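Long-range contacts in thioredoxin-like protein (PDB 3TY1), which probably binds carbohydrate and resembles the aldose 1-epimerases, though its own substrate and reaction are not established: residues P228-A239 against D255-L266; I53-L63 against L181-F190. All coordinates share one frame; numbering follows the deposited sequence. Where two conformers were deposited one is given.

Contact 1 of 2, residues P228-A239 against D255-L266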
loop_
_atom_site.group_PDB
_atom_site.type_symbol
_atom_site.label_atom_id
_atom_site.label_comp_id
_atom_site.label_asym_id
_atom_site.label_seq_id
_atom_site.Cartn_x
_atom_site.Cartn_y
_atom_site.Cartn_z
ATOM N N PRO A 228 -39.034 4.578 14.665
ATOM C CA PRO A 228 -40.210 3.722 14.724
ATOM C C PRO A 228 -39.708 2.300 14.521
ATOM O O PRO A 228 -39.110 2.012 13.487
ATOM C CB PRO A 228 -41.068 4.197 13.557
ATOM C CG PRO A 228 -40.185 4.774 12.608
ATOM C CD PRO A 228 -38.841 5.060 13.290
ATOM N N ILE A 229 -39.942 1.438 15.509
ATOM C CA ILE A 229 -39.357 0.104 15.471
ATOM C C ILE A 229 -40.301 -0.988 15.957
ATOM O O ILE A 229 -41.140 -0.779 16.837
ATOM C CB ILE A 229 -37.975 0.026 16.229
ATOM C CG1 ILE A 229 -38.122 0.097 17.756
ATOM C CG2 ILE A 229 -37.003 1.112 15.740
ATOM C CD1 ILE A 229 -36.829 -0.233 18.474
ATOM N N SER A 230 -40.155 -2.149 15.324
ATOM C CA SER A 230 -40.914 -3.332 15.749
ATOM C C SER A 230 -40.117 -4.101 16.801
ATOM O O SER A 230 -40.710 -4.581 17.780
ATOM C CB SER A 230 -41.329 -4.227 14.575
ATOM O OG SER A 230 -40.209 -4.687 13.861
ATOM N N SER A 231 -38.797 -4.211 16.645
ATOM C CA SER A 231 -37.990 -4.886 17.669
ATOM C C SER A 231 -36.594 -4.339 17.784
ATOM O O SER A 231 -36.090 -3.697 16.870
ATOM C CB SER A 231 -37.959 -6.403 17.439
ATOM O OG SER A 231 -37.289 -6.694 16.235
ATOM N N ILE A 232 -36.000 -4.536 18.951
ATOM C CA ILE A 232 -34.605 -4.131 19.203
ATOM C C ILE A 232 -33.993 -5.137 20.155
ATOM O O ILE A 232 -34.655 -5.577 21.136
ATOM C CB ILE A 232 -34.503 -2.685 19.753
ATOM C CG1 ILE A 232 -33.049 -2.284 20.067
ATOM C CG2 ILE A 232 -35.359 -2.488 21.008
ATOM C CD1 ILE A 232 -32.905 -0.790 20.188
ATOM N N SER A 233 -32.750 -5.511 19.842
ATOM C CA SER A 233 -31.978 -6.466 20.623
ATOM C C SER A 233 -30.516 -6.082 20.713
ATOM O O SER A 233 -29.973 -5.408 19.814
ATOM C CB SER A 233 -32.107 -7.872 20.040
ATOM O OG SER A 233 -31.742 -7.896 18.685
ATOM N N PRO A 234 -29.863 -6.454 21.818
ATOM C CA PRO A 234 -28.463 -6.077 21.918
ATOM C C PRO A 234 -27.609 -6.907 20.976
ATOM O O PRO A 234 -27.925 -8.069 20.737
ATOM C CB PRO A 234 -28.126 -6.393 23.377
ATOM C CG PRO A 234 -29.000 -7.474 23.733
ATOM C CD PRO A 234 -30.278 -7.262 22.970
ATOM N N PHE A 235 -26.528 -6.298 20.462
ATOM C CA PHE A 235 -25.589 -6.959 19.540
ATOM C C PHE A 235 -24.839 -8.133 20.198
ATOM O O PHE A 235 -24.578 -9.150 19.544
ATOM C CB PHE A 235 -24.588 -5.910 19.006
ATOM C CG PHE A 235 -23.706 -6.408 17.915
ATOM C CD1 PHE A 235 -24.097 -6.294 16.574
ATOM C CD2 PHE A 235 -22.456 -6.970 18.210
ATOM C CE1 PHE A 235 -23.248 -6.729 15.537
ATOM C CE2 PHE A 235 -21.614 -7.405 17.199
ATOM C CZ PHE A 235 -22.009 -7.297 15.859
ATOM N N ASN A 236 -24.505 -7.965 21.479
ATOM C CA ASN A 236 -23.794 -8.967 22.296
ATOM C C ASN A 236 -24.227 -8.846 23.767
ATOM O O ASN A 236 -25.085 -8.020 24.108
ATOM C CB ASN A 236 -22.275 -8.792 22.121
ATOM C CG ASN A 236 -21.770 -7.376 22.501
ATOM O OD1 ASN A 236 -22.477 -6.589 23.128
ATOM N ND2 ASN A 236 -20.534 -7.071 22.127
ATOM N N ASP A 237 -23.639 -9.667 24.636
ATOM C CA ASP A 237 -23.979 -9.683 26.053
ATOM C C ASP A 237 -23.705 -8.363 26.758
ATOM O O ASP A 237 -24.483 -7.934 27.621
ATOM C CB ASP A 237 -23.223 -10.828 26.768
ATOM C CG ASP A 237 -23.777 -12.225 26.413
ATOM O OD1 ASP A 237 -24.958 -12.361 25.999
ATOM O OD2 ASP A 237 -23.015 -13.203 26.554
ATOM N N TYR A 238 -22.640 -7.692 26.341
ATOM C CA TYR A 238 -22.263 -6.440 26.943
ATOM C C TYR A 238 -23.332 -5.393 26.730
ATOM O O TYR A 238 -23.565 -4.602 27.626
ATOM C CB TYR A 238 -20.924 -5.961 26.401
ATOM C CG TYR A 238 -20.462 -4.666 27.005
ATOM C CD1 TYR A 238 -19.987 -4.620 28.319
ATOM C CD2 TYR A 238 -20.461 -3.478 26.259
ATOM C CE1 TYR A 238 -19.551 -3.416 28.895
ATOM C CE2 TYR A 238 -20.031 -2.277 26.831
ATOM C CZ TYR A 238 -19.564 -2.258 28.150
ATOM O OH TYR A 238 -19.134 -1.077 28.703
ATOM N N ALA A 239 -23.991 -5.395 25.568
ATOM C CA ALA A 239 -25.055 -4.422 25.296
ATOM C C ALA A 239 -26.377 -4.711 26.048
ATOM O O ALA A 239 -27.260 -3.861 26.067
ATOM C CB ALA A 239 -25.306 -4.302 23.808
ATOM N N ASP A 255 -14.267 3.913 30.069
ATOM C CA ASP A 255 -14.442 2.446 30.106
ATOM C C ASP A 255 -15.744 1.918 29.539
ATOM O O ASP A 255 -16.087 0.745 29.748
ATOM C CB ASP A 255 -14.247 1.875 31.532
ATOM C CG ASP A 255 -12.865 2.191 32.097
ATOM O OD1 ASP A 255 -11.868 2.074 31.351
ATOM O OD2 ASP A 255 -12.791 2.546 33.285
ATOM N N PHE A 256 -16.450 2.745 28.787
ATOM C CA PHE A 256 -17.737 2.339 28.254
ATOM C C PHE A 256 -17.542 1.487 27.009
ATOM O O PHE A 256 -18.255 0.503 26.800
ATOM C CB PHE A 256 -18.532 3.582 27.896
ATOM C CG PHE A 256 -19.923 3.287 27.421
ATOM C CD1 PHE A 256 -20.948 3.107 28.332
ATOM C CD2 PHE A 256 -20.195 3.176 26.067
ATOM C CE1 PHE A 256 -22.231 2.820 27.910
ATOM C CE2 PHE A 256 -21.474 2.893 25.630
ATOM C CZ PHE A 256 -22.503 2.730 26.556
ATOM N N ASP A 257 -16.575 1.907 26.177
ATOM C CA ASP A 257 -16.328 1.336 24.863
ATOM C C ASP A 257 -17.527 1.596 23.942
ATOM O O ASP A 257 -17.640 2.673 23.380
ATOM C CB ASP A 257 -15.949 -0.162 24.890
ATOM C CG ASP A 257 -15.524 -0.678 23.485
ATOM O OD1 ASP A 257 -14.796 0.040 22.758
ATOM O OD2 ASP A 257 -15.891 -1.787 23.103
ATOM N N GLU A 258 -18.421 0.626 23.797
ATOM C CA GLU A 258 -19.609 0.788 22.969
ATOM C C GLU A 258 -20.699 -0.199 23.330
ATOM O O GLU A 258 -20.435 -1.278 23.906
ATOM C CB GLU A 258 -19.257 0.597 21.482
ATOM C CG GLU A 258 -18.793 -0.807 21.118
ATOM C CD GLU A 258 -18.389 -0.962 19.673
ATOM O OE1 GLU A 258 -17.681 -0.072 19.145
ATOM O OE2 GLU A 258 -18.738 -2.004 19.075
HETATM N N MSE A 259 -21.927 0.175 22.987
HETATM C CA MSE A 259 -23.050 -0.786 23.026
HETATM C C MSE A 259 -23.763 -0.635 21.685
HETATM O O MSE A 259 -24.028 0.487 21.226
HETATM C CB MSE A 259 -23.974 -0.554 24.225
HETATM C CG MSE A 259 -23.337 -0.915 25.511
HETATM SE SE MSE A 259 -24.541 -0.726 26.994
HETATM C CE MSE A 259 -23.299 -1.311 28.382
ATOM N N VAL A 260 -23.971 -1.761 21.022
ATOM C CA VAL A 260 -24.608 -1.773 19.723
ATOM C C VAL A 260 -25.928 -2.512 19.843
ATOM O O VAL A 260 -25.999 -3.459 20.618
ATOM C CB VAL A 260 -23.703 -2.437 18.687
ATOM C CG1 VAL A 260 -24.432 -2.560 17.354
ATOM C CG2 VAL A 260 -22.426 -1.581 18.532
ATOM N N PHE A 261 -26.950 -2.043 19.097
ATOM C CA PHE A 261 -28.280 -2.642 19.091
ATOM C C PHE A 261 -28.728 -2.861 17.665
ATOM O O PHE A 261 -28.496 -2.005 16.753
ATOM C CB PHE A 261 -29.276 -1.773 19.867
ATOM C CG PHE A 261 -28.873 -1.566 21.306
ATOM C CD1 PHE A 261 -29.204 -2.510 22.274
ATOM C CD2 PHE A 261 -28.109 -0.471 21.678
ATOM C CE1 PHE A 261 -28.788 -2.349 23.599
ATOM C CE2 PHE A 261 -27.702 -0.298 22.999
ATOM C CZ PHE A 261 -28.058 -1.233 23.958
ATOM N N ASN A 262 -29.334 -4.021 17.465
ATOM C CA ASN A 262 -29.870 -4.408 16.181
ATOM C C ASN A 262 -31.352 -4.149 16.148
ATOM O O ASN A 262 -32.074 -4.710 16.967
ATOM C CB ASN A 262 -29.589 -5.869 15.938
ATOM C CG ASN A 262 -28.114 -6.165 15.829
ATOM O OD1 ASN A 262 -27.350 -5.400 15.222
ATOM N ND2 ASN A 262 -27.707 -7.312 16.384
ATOM N N ILE A 263 -31.793 -3.370 15.167
ATOM C CA ILE A 263 -33.168 -2.894 15.056
ATOM C C ILE A 263 -33.864 -3.379 13.788
ATOM O O ILE A 263 -33.244 -3.474 12.727
ATOM C CB ILE A 263 -33.216 -1.345 15.064
ATOM C CG1 ILE A 263 -32.834 -0.813 16.459
ATOM C CG2 ILE A 263 -34.645 -0.825 14.602
ATOM C CD1 ILE A 263 -32.374 0.654 16.529
ATOM N N GLN A 264 -35.148 -3.729 13.948
ATOM C CA GLN A 264 -36.030 -3.997 12.816
ATOM C C GLN A 264 -36.971 -2.797 12.738
ATOM O O GLN A 264 -37.904 -2.644 13.555
ATOM C CB GLN A 264 -36.769 -5.331 12.939
ATOM C CG GLN A 264 -36.336 -6.336 11.864
ATOM C CD GLN A 264 -36.618 -5.829 10.438
ATOM O OE1 GLN A 264 -37.546 -5.037 10.209
ATOM N NE2 GLN A 264 -35.814 -6.287 9.480
ATOM N N PRO A 265 -36.730 -1.900 11.776
ATOM C CA PRO A 265 -37.548 -0.670 11.724
ATOM C C PRO A 265 -38.954 -0.860 11.146
ATOM O O PRO A 265 -39.174 -1.801 10.421
ATOM C CB PRO A 265 -36.749 0.227 10.787
ATOM C CG PRO A 265 -36.084 -0.725 9.881
ATOM C CD PRO A 265 -35.684 -1.873 10.747
ATOM N N LEU A 266 -39.878 0.028 11.516
ATOM C CA LEU A 266 -41.215 0.124 10.890
ATOM C C LEU A 266 -41.122 1.196 9.805
ATOM O O LEU A 266 -40.245 2.067 9.854
ATOM C CB LEU A 266 -42.256 0.519 11.918
ATOM C CG LEU A 266 -42.544 -0.540 12.975
ATOM C CD1 LEU A 266 -43.263 0.114 14.147
ATOM C CD2 LEU A 266 -43.349 -1.706 12.349
HETATM O O HOH W 1 -29.166 -8.808 18.355
HETATM O O HOH W 2 -33.564 -7.202 16.667
HETATM O O HOH W 3 -22.388 -4.070 21.845
#
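Ile232 lies alongside Ile263, the two side chains pointing the same way, with CD1 of Ile232 3.7 Å from CG1 of Ile263. That methyl also meets CB of Phe261, because Ile232 sets CG1 anti to its backbone N (chi1 178°), which swings CD1 toward Phe261. Pro234 continues this face, and Ala239, beyond the strand, packs CB 4.0 Å from Phe261 CE1. Further along, the selenomethionine Met259 runs out extended and lays CE over one face of the Tyr238 ring, 4.0 Å from its centroid, a CH-pi contact with the selenium more oblique to the ring. The same ring presents its edge to Glu258 O, and its hydroxyl donates to Phe256 O (OH to O 2.6 Å), tying the turn after strand 231-234 to the start of the partner.

Between the faces runs an antiparallel ladder. Ser233 and Asn262 form a hydrogen-bonded pair, Asn262 N to Ser233 O being 2.8 Å, and Phe235 N continues it to Val260 O. Ser230 and Ser231 both face Gln264, a classic beta bulge where the chain turns a corner. On the polar face, one water joins Ser233 OG, Pro234 O and Asn262 ND2, while Asn262 OD1 approaches the edge of the Phe235 ring (CD1 to OD1 3.6 Å).

Strands 231-234 and 259-265 form an antiparallel pair in a mixed sheet, 259-265 flanked on its other side by strand 297-304 and 231-234 by the short parallel strand 375-376. Phe235 stacks on Tyr323, and helix 355-369 packs against Pro228 and Leu266.

Contact 2 of 2, residues I53-L63 against L181-F190. With SO4 (sulfate ion), chain I.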
loop_
_atom_site.group_PDB
_atom_site.type_symbol
_atom_site.label_atom_id
_atom_site.label_comp_id
_atom_site.label_asym_id
_atom_site.label_seq_id
_atom_site.Cartn_x
_atom_site.Cartn_y
_atom_site.Cartn_z
ATOM N N ILE A 53 -18.638 21.622 -0.744
ATOM C CA ILE A 53 -19.612 22.645 -1.073
ATOM C C ILE A 53 -19.616 23.640 0.101
ATOM O O ILE A 53 -19.987 23.271 1.213
ATOM C CB ILE A 53 -21.032 22.099 -1.207
ATOM C CG1 ILE A 53 -21.096 21.072 -2.351
ATOM C CG2 ILE A 53 -22.019 23.330 -1.392
ATOM C CD1 ILE A 53 -22.449 20.250 -2.409
ATOM N N HIS A 54 -19.173 24.873 -0.141
ATOM C CA HIS A 54 -19.176 25.908 0.895
ATOM C C HIS A 54 -20.420 26.763 0.703
ATOM O O HIS A 54 -20.625 27.313 -0.369
ATOM C CB HIS A 54 -17.981 26.844 0.778
ATOM C CG HIS A 54 -16.643 26.192 0.957
ATOM N ND1 HIS A 54 -16.026 26.079 2.194
ATOM C CD2 HIS A 54 -15.774 25.662 0.050
ATOM C CE1 HIS A 54 -14.842 25.503 2.039
ATOM N NE2 HIS A 54 -14.660 25.241 0.751
ATOM N N SER A 55 -21.234 26.899 1.735
ATOM C CA SER A 55 -22.426 27.733 1.685
ATOM C C SER A 55 -22.262 28.963 2.573
ATOM O O SER A 55 -21.649 28.878 3.654
ATOM C CB SER A 55 -23.600 26.923 2.164
ATOM O OG SER A 55 -23.955 25.951 1.202
ATOM N N LYS A 56 -22.825 30.091 2.154
ATOM C CA LYS A 56 -22.818 31.249 3.035
ATOM C C LYS A 56 -23.818 31.011 4.193
ATOM O O LYS A 56 -23.417 31.105 5.351
ATOM C CB LYS A 56 -23.121 32.554 2.288
ATOM C CG LYS A 56 -22.897 33.813 3.166
ATOM C CD LYS A 56 -22.767 35.109 2.346
ATOM C CE LYS A 56 -24.026 35.403 1.531
ATOM N NZ LYS A 56 -23.968 36.702 0.809
ATOM N N ASP A 57 -25.059 30.598 3.863
ATOM C CA ASP A 57 -26.189 30.493 4.773
ATOM C C ASP A 57 -26.847 29.099 4.729
ATOM O O ASP A 57 -28.056 28.997 4.772
ATOM C CB ASP A 57 -27.223 31.565 4.332
ATOM C CG ASP A 57 -27.545 31.487 2.823
ATOM O OD1 ASP A 57 -27.200 30.467 2.198
ATOM O OD2 ASP A 57 -28.108 32.432 2.245
ATOM N N GLY A 58 -26.069 28.042 4.573
ATOM C CA GLY A 58 -26.621 26.713 4.445
ATOM C C GLY A 58 -25.673 25.719 5.033
ATOM O O GLY A 58 -25.042 26.011 6.035
ATOM N N LEU A 59 -25.568 24.565 4.386
ATOM C CA LEU A 59 -24.681 23.515 4.829
ATOM C C LEU A 59 -23.343 23.608 4.103
ATOM O O LEU A 59 -23.300 23.777 2.871
ATOM C CB LEU A 59 -25.280 22.149 4.567
ATOM C CG LEU A 59 -26.578 21.744 5.277
ATOM C CD1 LEU A 59 -26.952 20.288 4.898
ATOM C CD2 LEU A 59 -26.382 21.921 6.796
ATOM N N THR A 60 -22.268 23.401 4.853
ATOM C CA THR A 60 -20.957 23.242 4.262
ATOM C C THR A 60 -20.679 21.743 4.314
ATOM O O THR A 60 -20.704 21.116 5.391
ATOM C CB THR A 60 -19.875 24.099 4.941
ATOM O OG1 THR A 60 -20.149 25.464 4.646
ATOM C CG2 THR A 60 -18.451 23.749 4.355
ATOM N N ILE A 61 -20.513 21.147 3.138
ATOM C CA ILE A 61 -20.447 19.703 3.024
ATOM C C ILE A 61 -19.115 19.288 2.447
ATOM O O ILE A 61 -18.765 19.712 1.311
ATOM C CB ILE A 61 -21.560 19.186 2.060
ATOM C CG1 ILE A 61 -22.959 19.585 2.585
ATOM C CG2 ILE A 61 -21.392 17.647 1.837
ATOM C CD1 ILE A 61 -24.141 19.273 1.565
ATOM N N THR A 62 -18.376 18.468 3.190
ATOM C CA THR A 62 -17.043 18.026 2.776
ATOM C C THR A 62 -17.059 16.571 2.555
ATOM O O THR A 62 -17.489 15.813 3.432
ATOM C CB THR A 62 -15.978 18.354 3.844
ATOM O OG1 THR A 62 -15.989 19.759 4.080
ATOM C CG2 THR A 62 -14.576 17.908 3.386
ATOM N N LEU A 63 -16.585 16.160 1.389
ATOM C CA LEU A 63 -16.453 14.726 1.098
ATOM C C LEU A 63 -15.066 14.448 0.553
ATOM O O LEU A 63 -14.367 15.376 0.207
ATOM C CB LEU A 63 -17.564 14.254 0.196
ATOM C CG LEU A 63 -17.834 14.770 -1.180
ATOM C CD1 LEU A 63 -16.835 14.049 -2.124
ATOM C CD2 LEU A 63 -19.247 14.466 -1.608
ATOM N N LEU A 181 -24.574 12.706 -4.279
ATOM C CA LEU A 181 -25.087 13.606 -3.250
ATOM C C LEU A 181 -25.747 14.804 -3.936
ATOM O O LEU A 181 -25.199 15.345 -4.902
ATOM C CB LEU A 181 -23.985 13.987 -2.289
ATOM C CG LEU A 181 -24.312 15.003 -1.195
ATOM C CD1 LEU A 181 -23.420 14.751 0.043
ATOM C CD2 LEU A 181 -24.165 16.447 -1.728
ATOM N N ARG A 182 -26.929 15.191 -3.451
ATOM C CA ARG A 182 -27.683 16.319 -3.997
ATOM C C ARG A 182 -27.937 17.322 -2.884
ATOM O O ARG A 182 -28.333 16.957 -1.768
ATOM C CB ARG A 182 -29.005 15.859 -4.564
ATOM C CG ARG A 182 -28.887 14.763 -5.559
ATOM C CD ARG A 182 -30.249 14.528 -6.247
ATOM N NE ARG A 182 -30.179 13.341 -7.091
ATOM C CZ ARG A 182 -31.202 12.816 -7.746
ATOM N NH1 ARG A 182 -32.416 13.353 -7.653
ATOM N NH2 ARG A 182 -31.008 11.727 -8.478
ATOM N N TYR A 183 -27.686 18.589 -3.173
ATOM C CA TYR A 183 -27.863 19.640 -2.179
ATOM C C TYR A 183 -28.396 20.901 -2.835
ATOM O O TYR A 183 -27.832 21.353 -3.819
ATOM C CB TYR A 183 -26.526 19.918 -1.461
ATOM C CG TYR A 183 -26.676 21.056 -0.480
ATOM C CD1 TYR A 183 -27.508 20.917 0.634
ATOM C CD2 TYR A 183 -26.008 22.243 -0.643
ATOM C CE1 TYR A 183 -27.712 21.961 1.534
ATOM C CE2 TYR A 183 -26.211 23.307 0.254
ATOM C CZ TYR A 183 -27.072 23.158 1.342
ATOM O OH TYR A 183 -27.252 24.230 2.214
ATOM N N VAL A 184 -29.493 21.448 -2.294
ATOM C CA VAL A 184 -30.039 22.709 -2.735
ATOM C C VAL A 184 -29.421 23.812 -1.839
ATOM O O VAL A 184 -29.570 23.804 -0.614
ATOM C CB VAL A 184 -31.578 22.762 -2.664
ATOM C CG1 VAL A 184 -32.078 24.163 -3.068
ATOM C CG2 VAL A 184 -32.188 21.708 -3.541
ATOM N N PRO A 185 -28.714 24.773 -2.454
ATOM C CA PRO A 185 -28.105 25.842 -1.672
ATOM C C PRO A 185 -29.052 26.508 -0.701
ATOM O O PRO A 185 -30.181 26.788 -1.052
ATOM C CB PRO A 185 -27.649 26.820 -2.755
ATOM C CG PRO A 185 -27.167 25.941 -3.801
ATOM C CD PRO A 185 -28.223 24.810 -3.846
ATOM N N GLY A 186 -28.617 26.697 0.539
ATOM C CA GLY A 186 -29.489 27.276 1.585
ATOM C C GLY A 186 -30.340 26.288 2.390
ATOM O O GLY A 186 -30.883 26.644 3.437
ATOM N N SER A 187 -30.453 25.061 1.907
ATOM C CA SER A 187 -31.242 24.025 2.553
ATOM C C SER A 187 -30.538 23.503 3.806
ATOM O O SER A 187 -29.299 23.561 3.917
ATOM C CB SER A 187 -31.416 22.816 1.596
ATOM O OG SER A 187 -32.317 21.862 2.195
ATOM N N ASN A 188 -31.312 22.909 4.709
ATOM C CA ASN A 188 -30.743 22.208 5.861
ATOM C C ASN A 188 -30.699 20.680 5.624
ATOM O O ASN A 188 -30.447 19.938 6.561
ATOM C CB ASN A 188 -31.528 22.518 7.174
ATOM C CG ASN A 188 -32.939 21.988 7.158
ATOM O OD1 ASN A 188 -33.515 21.811 6.074
ATOM N ND2 ASN A 188 -33.535 21.747 8.357
ATOM N N SER A 189 -30.996 20.212 4.409
ATOM C CA SER A 189 -30.907 18.805 4.114
ATOM C C SER A 189 -30.107 18.534 2.859
ATOM O O SER A 189 -29.930 19.412 2.013
ATOM C CB SER A 189 -32.297 18.181 3.949
ATOM O OG SER A 189 -32.892 18.655 2.765
ATOM N N PHE A 190 -29.614 17.304 2.749
ATOM C CA PHE A 190 -28.982 16.831 1.516
ATOM C C PHE A 190 -29.467 15.402 1.318
ATOM O O PHE A 190 -29.984 14.810 2.248
ATOM C CB PHE A 190 -27.454 16.899 1.542
ATOM C CG PHE A 190 -26.799 16.011 2.543
ATOM C CD1 PHE A 190 -26.462 16.498 3.824
ATOM C CD2 PHE A 190 -26.468 14.705 2.211
ATOM C CE1 PHE A 190 -25.847 15.677 4.740
ATOM C CE2 PHE A 190 -25.857 13.884 3.128
ATOM C CZ PHE A 190 -25.517 14.372 4.372
HETATM S S SO4 I . -34.106 13.425 -11.205
HETATM O O1 SO4 I . -34.621 14.197 -10.074
HETATM O O2 SO4 I . -35.233 12.830 -11.909
HETATM O O3 SO4 I . -33.424 14.315 -12.131
HETATM O O4 SO4 I . -33.281 12.311 -10.765
HETATM O O HOH W 4 -30.609 29.201 4.621
#
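Tyr183 and Ile61 carry the apolar part of this contact: CD1 of Ile61 sits over one face of the Tyr183 ring, 4.1 Å from its centroid, as a CH-pi contact. The same methyl also touches Phe190 CB. Leu59 crosses Tyr183 at a slant, CB against OH and CZ, CD1 against CE1, and its CD1 meets the edge of the Phe190 ring in plane, 4.0 Å from CD1 of Phe190. Leu181 completes the layer, its CD1 4.0 Å from Ile61 CG2 and its CD2 near Ile53 CD1.

Hydrogen bonding centres on the phenol oxygen of Tyr183, carried to the hairpin turn by CG anti to its backbone N (chi1 177°). Leu59 N donates to it almost straight (N to OH 2.8 Å, 174° at the hydrogen), and the hydroxyl in turn donates to Ser187 O (OH to O 2.7 Å), in the carbonyl plane on a lone pair. The oxygen is thus gripped from both hairpins, which fixes the far end of the ring. Lacking a side chain, Gly58 brings CA within 3.4 Å of Tyr183 OH. Gly186, with phi 89°, occupies the third position of the type II turn Val184-Ser187, and a water bridges its O to Asp57 O.

On the reverse side of strand 181-183, Arg182 weakly bonds a sulfate, probably from the crystallisation liquor; Glu180 is its salt-bridge partner.

The hairpin of strands 49-55 and 60-64 belongs to a six-stranded antiparallel sheet, that of 173-183 and 189-198 to a ten-stranded one. The axes of 60-63 and 181-183 pass 10.4 Å apart, face-to-face packing consistent with the supersandwich of galactose mutarotases, with Leu71 and Ile74 of strand 70-76 filling in beside Leu181, Ile61 and Phe190.

The two contacts lie on opposite sides of the chain's centre, their centres about 32 Å apart and their nearest atoms about 17 Å. Both reach the ten-stranded sheet, contact 1 through its outermost strand 224-229 and contact 2 through the inner strands 173-183 and 189-198. Contact 1 pairs neighbours within the separate mixed sheet, so a backbone ladder does most of the work; it is largely buried apart from its end, where Asp257 and Glu258 form salt bridges to Lys171 of a second subunit. Contact 2 packs apolar side chains between two sheets yet is only partly buried, and one tyrosine hydroxyl ties its hairpin ends together.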